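Long-range contacts in ABC-type transport system, sugar-family extracellular solute-binding protein (Peptoclostridium difficile 630, PDB 6HNI), which binds tyrosine as the extracellular solute-binding lipoprotein of an ABC transport system, probably delivering it for uptake, and has adhesive properties: residues Gly27-Glu33 with Asp62-Asn68; Thr40-Phe44 with Leu87-Ile91; Ile108-Ser114 with Asn131-Asp137; Pro237-Glu242 with Ala250-Gly255. The protein carries 1 engineered substitution. All blocks are in the same frame, centred on the assembly; numbering follows the deposited sequence.

Contact 1. Residues Gly27-Glu33 with Asp62-Asn68; sequences GITQLVE and DFQNAQN. With EDO (1,2-ethanediol), chain E.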
loop_
_atom_site.group_PDB
_atom_site.type_symbol
_atom_site.label_atom_id
_atom_site.label_comp_id
_atom_site.label_asym_id
_atom_site.label_seq_id
_atom_site.Cartn_x
_atom_site.Cartn_y
_atom_site.Cartn_z
ATOM N N GLY A 27 -8.938 9.820 15.627
ATOM C CA GLY A 27 -7.854 10.443 14.827
ATOM C C GLY A 27 -7.489 9.548 13.662
ATOM O O GLY A 27 -7.288 8.347 13.876
ATOM N N ILE A 28 -7.446 10.146 12.458
ATOM C CA ILE A 28 -6.979 9.396 11.282
ATOM C C ILE A 28 -5.627 10.020 10.885
ATOM O O ILE A 28 -5.546 11.198 10.692
ATOM C CB ILE A 28 -7.936 9.505 10.106
ATOM C CG1 ILE A 28 -9.367 9.003 10.466
ATOM C CG2 ILE A 28 -7.357 8.743 8.907
ATOM C CD1 ILE A 28 -10.342 8.961 9.322
ATOM N N THR A 29 -4.638 9.142 10.855
ATOM C CA THR A 29 -3.247 9.571 10.461
ATOM C C THR A 29 -2.899 8.837 9.181
ATOM O O THR A 29 -2.803 7.626 9.138
ATOM C CB THR A 29 -2.270 9.352 11.616
ATOM O OG1 THR A 29 -0.920 9.677 11.118
ATOM C CG2 THR A 29 -2.195 7.977 12.166
ATOM N N GLN A 30 -2.735 9.634 8.123
ATOM C CA GLN A 30 -2.434 9.102 6.797
ATOM C C GLN A 30 -1.068 9.657 6.313
ATOM O O GLN A 30 -0.824 10.837 6.434
ATOM C CB GLN A 30 -3.523 9.511 5.815
ATOM C CG GLN A 30 -3.396 8.917 4.433
ATOM C CD GLN A 30 -4.537 9.256 3.490
ATOM O OE1 GLN A 30 -5.718 9.308 3.917
ATOM N NE2 GLN A 30 -4.250 9.397 2.198
ATOM N N LEU A 31 -0.214 8.783 5.787
ATOM C CA LEU A 31 1.136 9.259 5.402
ATOM C C LEU A 31 1.137 10.359 4.331
ATOM O O LEU A 31 1.848 11.372 4.463
ATOM C CB LEU A 31 1.938 8.049 4.963
ATOM C CG LEU A 31 3.334 8.341 4.372
ATOM C CD1 LEU A 31 4.172 8.978 5.445
ATOM C CD2 LEU A 31 3.875 7.026 3.874
ATOM N N VAL A 32 0.366 10.130 3.276
ATOM C CA VAL A 32 0.380 10.956 2.077
ATOM C C VAL A 32 -0.874 10.628 1.255
ATOM O O VAL A 32 -1.405 9.551 1.390
ATOM C CB VAL A 32 1.696 10.715 1.260
ATOM C CG1 VAL A 32 1.728 9.316 0.691
ATOM C CG2 VAL A 32 1.896 11.793 0.177
ATOM N N GLU A 33 -1.291 11.512 0.364
ATOM C CA GLU A 33 -2.239 11.161 -0.704
ATOM C C GLU A 33 -1.546 10.363 -1.823
ATOM O O GLU A 33 -0.736 10.901 -2.643
ATOM C CB GLU A 33 -2.862 12.411 -1.298
ATOM C CG GLU A 33 -3.690 13.240 -0.341
ATOM C CD GLU A 33 -4.092 14.581 -0.928
ATOM O OE1 GLU A 33 -3.869 14.793 -2.129
ATOM O OE2 GLU A 33 -4.643 15.423 -0.192
ATOM N N ASP A 62 -10.846 13.561 13.239
ATOM C CA ASP A 62 -9.740 14.522 13.076
ATOM C C ASP A 62 -8.765 13.852 12.085
ATOM O O ASP A 62 -7.959 12.969 12.451
ATOM C CB ASP A 62 -9.102 14.711 14.454
ATOM C CG ASP A 62 -7.939 15.675 14.488
ATOM O OD1 ASP A 62 -7.542 16.205 13.424
ATOM O OD2 ASP A 62 -7.426 15.900 15.632
ATOM N N PHE A 63 -8.884 14.245 10.821
ATOM C CA PHE A 63 -8.019 13.724 9.753
ATOM C C PHE A 63 -6.733 14.550 9.631
ATOM O O PHE A 63 -6.777 15.799 9.535
ATOM C CB PHE A 63 -8.759 13.762 8.422
ATOM C CG PHE A 63 -7.886 13.365 7.256
ATOM C CD1 PHE A 63 -7.566 12.024 7.053
ATOM C CD2 PHE A 63 -7.364 14.301 6.409
ATOM C CE1 PHE A 63 -6.725 11.612 6.035
ATOM C CE2 PHE A 63 -6.487 13.922 5.359
ATOM C CZ PHE A 63 -6.196 12.570 5.173
ATOM N N GLN A 64 -5.614 13.837 9.596
ATOM C CA GLN A 64 -4.275 14.457 9.488
ATOM C C GLN A 64 -3.432 13.719 8.464
ATOM O O GLN A 64 -3.252 12.503 8.530
ATOM C CB GLN A 64 -3.540 14.457 10.826
ATOM C CG GLN A 64 -4.240 15.216 11.945
ATOM C CD GLN A 64 -4.180 16.714 11.785
ATOM O OE1 GLN A 64 -3.191 17.234 11.278
ATOM N NE2 GLN A 64 -5.179 17.445 12.314
ATOM N N ASN A 65 -2.939 14.486 7.498
ATOM C CA ASN A 65 -2.075 13.999 6.410
ATOM C C ASN A 65 -0.657 14.514 6.688
ATOM O O ASN A 65 -0.446 15.703 6.881
ATOM C CB ASN A 65 -2.632 14.521 5.110
ATOM C CG ASN A 65 -1.862 14.062 3.864
ATOM O OD1 ASN A 65 -0.787 13.477 3.926
ATOM N ND2 ASN A 65 -2.424 14.359 2.709
ATOM N N ALA A 66 0.295 13.590 6.713
ATOM C CA ALA A 66 1.722 13.943 6.940
ATOM C C ALA A 66 2.420 14.511 5.714
ATOM O O ALA A 66 3.568 14.906 5.813
ATOM C CB ALA A 66 2.487 12.768 7.448
ATOM N N GLN A 67 1.762 14.455 4.563
ATOM C CA GLN A 67 2.351 14.886 3.286
ATOM C C GLN A 67 3.717 14.258 3.012
ATOM O O GLN A 67 4.649 14.930 2.487
ATOM C CB GLN A 67 2.389 16.410 3.219
ATOM C CG GLN A 67 1.016 17.058 3.218
ATOM C CD GLN A 67 1.107 18.566 3.122
ATOM O OE1 GLN A 67 1.163 19.252 4.128
ATOM N NE2 GLN A 67 1.171 19.081 1.908
ATOM N N ASN A 68 3.812 12.973 3.310
ATOM C CA ASN A 68 5.000 12.135 3.099
ATOM C C ASN A 68 6.191 12.485 3.965
ATOM O O ASN A 68 7.291 11.968 3.741
ATOM C CB ASN A 68 5.423 12.034 1.615
ATOM C CG ASN A 68 5.320 10.626 1.066
ATOM O OD1 ASN A 68 5.186 9.648 1.803
ATOM N ND2 ASN A 68 5.410 10.509 -0.252
HETATM C C1 EDO E . 0.129 15.187 -0.718
HETATM O O1 EDO E . -0.531 14.358 0.288
HETATM C C2 EDO E . 1.652 15.281 -0.546
HETATM O O2 EDO E . 2.135 16.607 -0.327
HETATM O O HOH W 1 -5.487 14.608 2.096
#

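Contact 2. Residues Thr40-Phe44 with Leu87-Ile91; sequences TRTGF and LIFAI. With EDO (1,2-ethanediol), chain C.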
loop_
_atom_site.group_PDB
_atom_site.type_symbol
_atom_site.label_atom_id
_atom_site.label_comp_id
_atom_site.label_asym_id
_atom_site.label_seq_id
_atom_site.Cartn_x
_atom_site.Cartn_y
_atom_site.Cartn_z
ATOM N N THR A 40 -8.486 3.660 1.253
ATOM C CA THR A 40 -8.761 3.064 2.562
ATOM C C THR A 40 -9.498 4.043 3.438
ATOM O O THR A 40 -10.372 3.594 4.213
ATOM C CB THR A 40 -7.537 2.521 3.304
ATOM O OG1 THR A 40 -6.716 3.604 3.759
ATOM C CG2 THR A 40 -6.735 1.597 2.441
ATOM N N ARG A 41 -9.153 5.309 3.412
ATOM C CA ARG A 41 -9.848 6.302 4.233
ATOM C C ARG A 41 -11.314 6.363 3.800
ATOM O O ARG A 41 -12.250 6.408 4.653
ATOM C CB ARG A 41 -9.149 7.667 4.122
ATOM C CG ARG A 41 -9.599 8.751 5.085
ATOM C CD ARG A 41 -10.790 9.486 4.559
ATOM N NE ARG A 41 -11.098 10.725 5.285
ATOM C CZ ARG A 41 -10.592 11.935 5.045
ATOM N NH1 ARG A 41 -11.038 12.992 5.710
ATOM N NH2 ARG A 41 -9.688 12.138 4.107
ATOM N N THR A 42 -11.546 6.394 2.495
ATOM C CA THR A 42 -12.904 6.442 1.949
ATOM C C THR A 42 -13.746 5.278 2.466
ATOM O O THR A 42 -14.893 5.470 2.975
ATOM C CB THR A 42 -12.847 6.453 0.420
ATOM O OG1 THR A 42 -12.263 7.694 0.026
ATOM C CG2 THR A 42 -14.232 6.348 -0.216
ATOM N N GLY A 43 -13.229 4.068 2.366
ATOM C CA GLY A 43 -13.947 2.878 2.843
ATOM C C GLY A 43 -14.193 2.883 4.329
ATOM O O GLY A 43 -15.318 2.501 4.784
ATOM N N PHE A 44 -13.215 3.284 5.125
ATOM C CA PHE A 44 -13.336 3.292 6.575
ATOM C C PHE A 44 -14.483 4.207 6.980
ATOM O O PHE A 44 -15.330 3.816 7.806
ATOM C CB PHE A 44 -12.028 3.795 7.188
ATOM C CG PHE A 44 -11.988 3.940 8.674
ATOM C CD1 PHE A 44 -11.524 2.931 9.453
ATOM C CD2 PHE A 44 -12.272 5.173 9.279
ATOM C CE1 PHE A 44 -11.432 3.055 10.829
ATOM C CE2 PHE A 44 -12.184 5.297 10.671
ATOM C CZ PHE A 44 -11.749 4.253 11.435
ATOM N N LEU A 87 -9.786 6.410 19.587
ATOM C CA LEU A 87 -9.334 5.451 18.580
ATOM C C LEU A 87 -8.463 6.228 17.601
ATOM O O LEU A 87 -8.778 7.332 17.212
ATOM C CB LEU A 87 -10.540 4.866 17.831
ATOM C CG LEU A 87 -10.251 4.026 16.575
ATOM C CD1 LEU A 87 -9.587 2.759 16.980
ATOM C CD2 LEU A 87 -11.559 3.709 15.844
ATOM N N ILE A 88 -7.381 5.555 17.183
ATOM C CA ILE A 88 -6.519 6.057 16.078
ATOM C C ILE A 88 -6.567 5.097 14.899
ATOM O O ILE A 88 -6.441 3.902 15.104
ATOM C CB ILE A 88 -5.088 6.195 16.581
ATOM C CG1 ILE A 88 -4.991 7.293 17.627
ATOM C CG2 ILE A 88 -4.136 6.541 15.392
ATOM C CD1 ILE A 88 -3.697 7.291 18.416
ATOM N N PHE A 89 -6.891 5.628 13.744
ATOM C CA PHE A 89 -6.861 4.854 12.503
ATOM C C PHE A 89 -5.601 5.334 11.729
ATOM O O PHE A 89 -5.495 6.492 11.372
ATOM C CB PHE A 89 -8.127 5.153 11.702
ATOM C CG PHE A 89 -8.197 4.542 10.318
ATOM C CD1 PHE A 89 -7.758 3.243 10.056
ATOM C CD2 PHE A 89 -8.751 5.265 9.295
ATOM C CE1 PHE A 89 -7.820 2.741 8.732
ATOM C CE2 PHE A 89 -8.839 4.760 8.006
ATOM C CZ PHE A 89 -8.388 3.477 7.765
ATOM N N ALA A 90 -4.716 4.355 11.533
ATOM C CA ALA A 90 -3.375 4.658 10.889
ATOM C C ALA A 90 -3.304 3.957 9.531
ATOM O O ALA A 90 -3.487 2.738 9.408
ATOM C CB ALA A 90 -2.235 4.216 11.817
ATOM N N ILE A 91 -2.951 4.767 8.513
ATOM C CA ILE A 91 -2.965 4.331 7.150
ATOM C C ILE A 91 -1.507 4.389 6.668
ATOM O O ILE A 91 -0.985 5.484 6.487
ATOM C CB ILE A 91 -3.857 5.228 6.268
ATOM C CG1 ILE A 91 -5.320 5.258 6.807
ATOM C CG2 ILE A 91 -3.812 4.819 4.815
ATOM C CD1 ILE A 91 -6.106 6.325 6.104
HETATM C C1 EDO C . -9.531 16.469 3.373
HETATM O O1 EDO C . -9.346 15.042 3.394
HETATM C C2 EDO C . -9.555 17.030 4.794
HETATM O O2 EDO C . -10.426 16.230 5.621
#

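Contact 3. Residues Ile108-Ser114 with Asn131-Asp137; sequences ILITAVS and NVSGTSD. With TYR (tyrosine), chain B.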
loop_
_atom_site.group_PDB
_atom_site.type_symbol
_atom_site.label_atom_id
_atom_site.label_comp_id
_atom_site.label_asym_id
_atom_site.label_seq_id
_atom_site.Cartn_x
_atom_site.Cartn_y
_atom_site.Cartn_z
ATOM N N ILE A 108 -5.293 1.297 18.287
ATOM C CA ILE A 108 -4.871 1.696 16.966
ATOM C C ILE A 108 -5.369 0.660 15.978
ATOM O O ILE A 108 -5.075 -0.526 16.143
ATOM C CB ILE A 108 -3.349 1.810 16.900
ATOM C CG1 ILE A 108 -2.812 2.866 17.881
ATOM C CG2 ILE A 108 -2.943 2.084 15.453
ATOM C CD1 ILE A 108 -1.290 2.696 18.116
ATOM N N LEU A 109 -6.110 1.100 14.979
ATOM C CA LEU A 109 -6.503 0.233 13.878
ATOM C C LEU A 109 -5.667 0.678 12.686
ATOM O O LEU A 109 -5.676 1.824 12.322
ATOM C CB LEU A 109 -7.994 0.340 13.555
ATOM C CG LEU A 109 -8.884 -0.437 14.564
ATOM C CD1 LEU A 109 -10.269 -0.150 14.139
ATOM C CD2 LEU A 109 -8.649 -1.926 14.523
ATOM N N ILE A 110 -5.034 -0.309 12.077
ATOM C CA ILE A 110 -4.155 -0.056 10.901
ATOM C C ILE A 110 -4.845 -0.524 9.654
ATOM O O ILE A 110 -5.709 -1.413 9.641
ATOM C CB ILE A 110 -2.793 -0.795 11.089
ATOM C CG1 ILE A 110 -2.916 -2.278 10.981
ATOM C CG2 ILE A 110 -2.154 -0.336 12.369
ATOM C CD1 ILE A 110 -1.662 -3.121 11.202
ATOM N N THR A 111 -4.377 0.004 8.513
ATOM C CA THR A 111 -4.685 -0.543 7.221
ATOM C C THR A 111 -3.464 -0.209 6.300
ATOM O O THR A 111 -2.616 0.646 6.672
ATOM C CB THR A 111 -5.927 0.022 6.561
ATOM O OG1 THR A 111 -6.301 -0.780 5.407
ATOM C CG2 THR A 111 -5.839 1.479 6.206
ATOM N N ALA A 112 -3.435 -0.907 5.173
ATOM C CA ALA A 112 -2.326 -0.675 4.146
ATOM C C ALA A 112 -0.997 -0.887 4.802
ATOM O O ALA A 112 -0.048 -0.162 4.427
ATOM C CB ALA A 112 -2.458 0.687 3.557
ATOM N N VAL A 113 -0.877 -1.868 5.664
ATOM C CA VAL A 113 0.376 -2.287 6.287
ATOM C C VAL A 113 0.697 -3.655 5.763
ATOM O O VAL A 113 -0.012 -4.616 5.944
ATOM C CB VAL A 113 0.285 -2.302 7.816
ATOM C CG1 VAL A 113 1.496 -2.950 8.477
ATOM C CG2 VAL A 113 0.057 -0.912 8.321
ATOM N N SER A 114 1.870 -3.783 5.067
ATOM C CA SER A 114 2.169 -5.016 4.394
ATOM C C SER A 114 2.435 -6.168 5.319
ATOM O O SER A 114 2.018 -7.293 5.049
ATOM C CB SER A 114 3.414 -4.853 3.463
ATOM O OG SER A 114 3.222 -3.876 2.495
ATOM N N ASN A 131 -1.862 -3.007 21.559
ATOM C CA ASN A 131 -2.979 -2.121 21.298
ATOM C C ASN A 131 -3.303 -1.892 19.822
ATOM O O ASN A 131 -3.974 -0.931 19.468
ATOM C CB ASN A 131 -2.843 -0.770 22.022
ATOM C CG ASN A 131 -1.582 0.033 21.609
ATOM O OD1 ASN A 131 -0.490 -0.521 21.646
ATOM N ND2 ASN A 131 -1.741 1.321 21.355
ATOM N N VAL A 132 -2.792 -2.771 18.956
ATOM C CA VAL A 132 -2.937 -2.621 17.513
ATOM C C VAL A 132 -3.646 -3.814 16.872
ATOM O O VAL A 132 -3.301 -4.944 17.153
ATOM C CB VAL A 132 -1.547 -2.501 16.823
ATOM C CG1 VAL A 132 -1.731 -2.251 15.345
ATOM C CG2 VAL A 132 -0.778 -1.363 17.487
ATOM N N SER A 133 -4.607 -3.541 15.992
ATOM C CA SER A 133 -5.141 -4.533 15.068
ATOM C C SER A 133 -5.552 -3.829 13.782
ATOM O O SER A 133 -5.153 -2.665 13.562
ATOM C CB SER A 133 -6.286 -5.345 15.666
ATOM O OG SER A 133 -6.560 -6.429 14.775
ATOM N N GLY A 134 -6.239 -4.512 12.878
ATOM C CA GLY A 134 -6.720 -3.932 11.668
ATOM C C GLY A 134 -6.550 -4.852 10.486
ATOM O O GLY A 134 -6.753 -6.025 10.569
ATOM N N THR A 135 -6.141 -4.232 9.380
ATOM C CA THR A 135 -5.982 -4.949 8.134
ATOM C C THR A 135 -4.530 -4.769 7.585
ATOM O O THR A 135 -3.889 -3.762 7.844
ATOM C CB THR A 135 -6.945 -4.479 7.039
ATOM O OG1 THR A 135 -6.906 -3.064 6.922
ATOM C CG2 THR A 135 -8.406 -4.877 7.384
ATOM N N SER A 136 -4.155 -5.807 6.870
ATOM C CA SER A 136 -2.863 -5.840 6.144
ATOM C C SER A 136 -3.182 -5.906 4.684
ATOM O O SER A 136 -4.046 -6.639 4.213
ATOM C CB SER A 136 -2.087 -7.038 6.622
ATOM O OG SER A 136 -0.995 -7.286 5.655
ATOM N N ASP A 137 -2.339 -5.174 3.893
ATOM C CA ASP A 137 -2.395 -5.206 2.435
ATOM C C ASP A 137 -1.380 -6.178 1.867
ATOM O O ASP A 137 -0.956 -5.996 0.692
ATOM C CB ASP A 137 -2.271 -3.828 1.781
ATOM C CG ASP A 137 -0.903 -3.154 2.003
ATOM O OD1 ASP A 137 -0.175 -3.598 2.896
ATOM O OD2 ASP A 137 -0.690 -2.136 1.280
HETATM N N TYR B . 1.955 -1.366 1.906
HETATM C CA TYR B . 2.368 0.008 2.242
HETATM C C TYR B . 2.765 0.075 3.708
HETATM O O TYR B . 2.985 1.176 4.199
HETATM C CB TYR B . 1.348 1.069 1.780
HETATM C CG TYR B . 1.219 1.139 0.295
HETATM C CD1 TYR B . 2.318 1.606 -0.486
HETATM C CD2 TYR B . 0.123 0.713 -0.393
HETATM C CE1 TYR B . 2.244 1.598 -1.854
HETATM C CE2 TYR B . 0.033 0.701 -1.768
HETATM C CZ TYR B . 1.138 1.154 -2.527
HETATM O OH TYR B . 1.072 1.142 -3.906
HETATM O OXT TYR B . 2.952 -0.946 4.337
HETATM O O HOH W 2 1.819 -5.222 0.417
#

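Contact 4. Residues Pro237-Glu242 with Ala250-Gly255; sequences PVIAAE and ALACQG. With TYR (tyrosine), chain B.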
loop_
_atom_site.group_PDB
_atom_site.type_symbol
_atom_site.label_atom_id
_atom_site.label_comp_id
_atom_site.label_asym_id
_atom_site.label_seq_id
_atom_site.Cartn_x
_atom_site.Cartn_y
_atom_site.Cartn_z
ATOM N N PRO A 237 8.054 -2.406 -19.578
ATOM C CA PRO A 237 6.757 -2.632 -18.861
ATOM C C PRO A 237 6.972 -2.537 -17.365
ATOM O O PRO A 237 7.952 -3.047 -16.807
ATOM C CB PRO A 237 6.355 -4.041 -19.283
ATOM C CG PRO A 237 7.325 -4.484 -20.338
ATOM C CD PRO A 237 8.528 -3.616 -20.286
ATOM N N VAL A 238 6.030 -1.869 -16.716
ATOM C CA VAL A 238 6.017 -1.762 -15.261
ATOM C C VAL A 238 4.768 -2.496 -14.659
ATOM O O VAL A 238 3.646 -2.147 -15.002
ATOM C CB VAL A 238 5.968 -0.284 -14.846
ATOM C CG1 VAL A 238 6.001 -0.167 -13.359
ATOM C CG2 VAL A 238 7.149 0.488 -15.457
ATOM N N ILE A 239 5.062 -3.505 -13.882
ATOM C CA ILE A 239 4.009 -4.252 -13.142
ATOM C C ILE A 239 4.056 -3.719 -11.741
ATOM O O ILE A 239 5.046 -3.792 -11.039
ATOM C CB ILE A 239 4.303 -5.756 -13.160
ATOM C CG1 ILE A 239 4.338 -6.317 -14.580
ATOM C CG2 ILE A 239 3.294 -6.488 -12.298
ATOM C CD1 ILE A 239 3.176 -5.994 -15.453
ATOM N N ALA A 240 2.875 -3.275 -11.259
ATOM C CA ALA A 240 2.764 -2.826 -9.870
ATOM C C ALA A 240 1.995 -3.836 -9.043
ATOM O O ALA A 240 1.174 -4.603 -9.585
ATOM C CB ALA A 240 2.058 -1.486 -9.794
ATOM N N ALA A 241 2.210 -3.786 -7.744
ATOM C CA ALA A 241 1.501 -4.670 -6.794
ATOM C C ALA A 241 0.013 -4.367 -6.651
ATOM O O ALA A 241 -0.721 -5.279 -6.282
ATOM C CB ALA A 241 2.166 -4.601 -5.449
ATOM N N GLU A 242 -0.407 -3.157 -6.961
ATOM C CA GLU A 242 -1.818 -2.746 -6.838
ATOM C C GLU A 242 -2.155 -1.674 -7.815
ATOM O O GLU A 242 -1.265 -1.244 -8.581
ATOM C CB GLU A 242 -2.150 -2.372 -5.392
ATOM C CG GLU A 242 -1.370 -1.215 -4.790
ATOM C CD GLU A 242 -2.006 0.157 -4.954
ATOM O OE1 GLU A 242 -3.224 0.253 -5.299
ATOM O OE2 GLU A 242 -1.296 1.177 -4.709
ATOM N N ALA A 250 1.747 3.015 -14.396
ATOM C CA ALA A 250 2.247 1.650 -14.559
ATOM C C ALA A 250 1.383 0.914 -15.606
ATOM O O ALA A 250 0.245 1.283 -15.870
ATOM C CB ALA A 250 2.236 0.892 -13.226
ATOM N N LEU A 251 1.890 -0.203 -16.128
ATOM C CA LEU A 251 1.141 -0.946 -17.118
ATOM C C LEU A 251 0.003 -1.781 -16.538
ATOM O O LEU A 251 -1.116 -1.745 -17.066
ATOM C CB LEU A 251 2.040 -1.877 -17.930
ATOM C CG LEU A 251 1.392 -2.806 -18.932
ATOM C CD1 LEU A 251 0.655 -2.008 -19.980
ATOM C CD2 LEU A 251 2.427 -3.735 -19.571
ATOM N N ALA A 252 0.306 -2.559 -15.506
ATOM C CA ALA A 252 -0.667 -3.556 -15.033
ATOM C C ALA A 252 -0.423 -3.996 -13.623
ATOM O O ALA A 252 0.684 -3.851 -13.087
ATOM C CB ALA A 252 -0.666 -4.768 -15.929
ATOM N N CYS A 253 -1.481 -4.548 -13.008
ATOM C CA CYS A 253 -1.413 -5.155 -11.687
ATOM C C CYS A 253 -2.443 -6.270 -11.563
ATOM O O CYS A 253 -3.373 -6.354 -12.372
ATOM C CB CYS A 253 -1.670 -4.101 -10.620
ATOM S SG CYS A 253 -3.410 -3.603 -10.529
ATOM N N GLN A 254 -2.261 -7.107 -10.541
ATOM C CA GLN A 254 -3.261 -8.073 -10.142
ATOM C C GLN A 254 -3.280 -7.949 -8.611
ATOM O O GLN A 254 -2.528 -8.622 -7.887
ATOM C CB GLN A 254 -2.908 -9.498 -10.586
ATOM C CG GLN A 254 -3.975 -10.508 -10.217
ATOM C CD GLN A 254 -3.722 -11.872 -10.802
ATOM O OE1 GLN A 254 -2.546 -12.252 -11.140
ATOM N NE2 GLN A 254 -4.757 -12.595 -10.960
ATOM N N GLY A 255 -4.110 -7.015 -8.142
ATOM C CA GLY A 255 -4.066 -6.574 -6.763
ATOM C C GLY A 255 -5.406 -6.446 -6.068
ATOM O O GLY A 255 -6.430 -6.650 -6.690
HETATM N N TYR B . 1.955 -1.366 1.906
HETATM C CA TYR B . 2.368 0.008 2.242
HETATM C C TYR B . 2.765 0.075 3.708
HETATM O O TYR B . 2.985 1.176 4.199
HETATM C CB TYR B . 1.348 1.069 1.780
HETATM C CG TYR B . 1.219 1.139 0.295
HETATM C CD1 TYR B . 2.318 1.606 -0.486
HETATM C CD2 TYR B . 0.123 0.713 -0.393
HETATM C CE1 TYR B . 2.244 1.598 -1.854
HETATM C CE2 TYR B . 0.033 0.701 -1.768
HETATM C CZ TYR B . 1.138 1.154 -2.527
HETATM O OH TYR B . 1.072 1.142 -3.906
HETATM O OXT TYR B . 2.952 -0.946 4.337
HETATM O O HOH W 3 0.314 -7.095 -9.389
HETATM O O HOH W 4 -0.166 -7.843 -6.732
#

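Contact 1. Residues Gly27-Glu33 with Asp62-Asn68
The first beta-alpha-beta unit of the five-stranded parallel sheet closes here, where Gly27 to Gln30 run beside Asp62 to Asn65, with the strand axes 4.7 Å apart. Ile28 N gives to Asp62 O, Gln64 N to Ile28 O, Gln30 N to Gln64 O and Ala66 N to Gln30 O, the regular parallel pattern. On the face carrying Ile28 and Gln30, the Phe63 ring turns its edge to both. CG2 of Ile28 meets the ring edge at CD1, 3.8 Å away, and Gln30 OE1 reaches the same edge at CE1 (3.3 Å), its amide plane turned 73° from the ring. The Gln30 chain is extended, with CG anti to the backbone N (chi1 -175°), which carries its NE2 to Val32 O and to Asp38. Helix 35-50 of this crossover packs on that face, and Arg41 from it makes a cation-pi contact with Phe63, while helix 70-82 covers the face of Thr29 and Gln64. Past the strand ends the two chains stay together. Asn65 OD1 accepts from Gln67 N at 2.8 Å in an Asx turn, and Asn68 N donates to Leu31 O. The Asn68 amide crosses Val32, its CG 3.6 Å from Val32 CB. Beside Glu33 an ethanediol, probably from the crystallisation liquor, takes bonds at O1 from Glu33 N and Asn65 ND2, and one water links Asn65 ND2 to Glu33 OE2.

Contact 2. Residues Thr40-Phe44 with Leu87-Ile91
The 40-44 turn of helix 35-50 runs roughly antiparallel to strand 87-91 (149° between N-to-C directions), the axes 10.2 Å apart; side chains do most of the filling, with no hydrogen bond between the segments. At the middle, Phe44 and Phe89 form an offset stack: the ring centroids are 3.7 Å apart and the planes only 7° from parallel. The two side chains come from opposite sides and overlap along their length, so that Phe89 CE2 sits 3.3 Å from Phe44 CG, while CB of Phe89 comes over the far part of the Phe44 ring. In each phenylalanine CG is anti to the backbone N (chi1 177° in Phe44, 174° in Phe89), which sends the rings into the space between helix and strand. Ile91 CG1, from its own strand, lies over the opposite face of the Phe89 ring, toward the ring's margin, and backbone atoms Thr40 O and Arg41 CA stand at its edge. Toward the start of the helix segment, Thr40 OG1 lies 3.3 Å from Ile91 CG2; its polar partner is the carbonyl of Leu37. Arg41 turns its CB to Ile91 CD1, at 3.9 Å, but its guanidinium leads away to a bound ethanediol. With helix 258-273 also packed against Phe89 and Leu87, this is the buried helix-on-sheet layer of the alpha/beta lobe of a type I periplasmic-binding-protein fold.

Contact 3. Residues Ile108-Ser114 with Asn131-Asp137
From Ile108 and Val132 onward, strands 108-113 and 132-136 pair as the last two of the five-stranded parallel sheet in a periplasmic-binding-protein fold, and their C-terminal ends lead to the bound tyrosine. The tightly packed end comes first. Ile108 N bonds Asn131 O, Ser133 N bonds Ile108 O, and Ile110 N bonds Ser133 O at 2.8 Å, while the side chains of Ile110 and Val132 cross at about a right angle, Ile110 CG2 to Val132 CG1 3.6 Å. Asn131 ND2 touches Ile108 CD1 but is held by the carbonyls of Thr103 and Ile106. Gly134 CA lies close to Ile110 O, at backbone angles suited to glycine. Away from Ile110 and Val132, on the side of helix 258-273, Thr111 and Thr135 lie side by side, their OG1 atoms 2.8 Å apart and Thr135 OG1 also bonded to Thr265.

Beyond the corner at Ala112 the pairing is looser and partly watered. Val113 O accepts from Ser136 OG in the carbonyl plane (2.9 Å) and, from well above that plane, from Asp137 N (3.2 Å). A water joins Ser114 OG to Asp137 O. Ser114 N gives to ligand OXT. Asp137 CG sits between its backbone N and carbonyl carbon (chi1 65°), which turns the carboxylate toward the ligand amine; the tyrosine N donates to Ser114 OG (2.9 Å) and to Asp137 OD2 (2.8 Å), the latter oxygen also bonded to Tyr258 OH.

Contact 4. Residues Pro237-Glu242 with Ala250-Gly255
Val238 O takes two backbone N-H groups from across the contact: Leu251 N at 2.9 Å, lying in the carbonyl plane, and Ala252 N in a weaker bond at 3.4 Å. One step on, Ala240 N gives to Ala252 O at 2.9 Å, and there the direct backbone bonding ends. Water takes over: one molecule bridges Ala240 O and Gln254 N. Apolar side chains fill the seam, with Val238 CG1 and Ala240 CB both against Ala250 CB, and Pro237 CB on Leu251 CD2. Cys253 CB presses on Ala240 O, while its SG turns toward the Glu242 backbone. Glu242 folds its chain back at chi2 (91°), so that OE2 receives the hydroxyl of the bound tyrosine, OH to OE2 2.5 Å, and OE1 caps Gly244 N at the start of helix 243-247. With a single backbone bridge, the contact joins strand 238-240, at the edge of the four-stranded sheet beside strand 211-214, to strand 252-255, which pairs with strand 290-294, with helix 243-247 linking the two.

Overall arrangement
Contacts 1, 2 and 3 belong to one lobe, on its five-stranded parallel sheet, and contact 4 to the other. Along the chain contacts 1 and 2 interleave, since helix 35-50 lies between strands 24-30 and 59-65; contact 3 follows, then contact 4. Strand 87-91 joins the first three, pairing with 24-30 on one side and 108-113 on the other, so the centres of contacts 1 and 2 are about 10 Å apart and those of 2 and 3 about 9 Å. Contact 4 is centred about 23 Å from contact 3, yet both touch the tyrosine, contact 3 at its amino-acid end and contact 4 at its hydroxyl, as befits a closed, ligand-bound two-lobed protein.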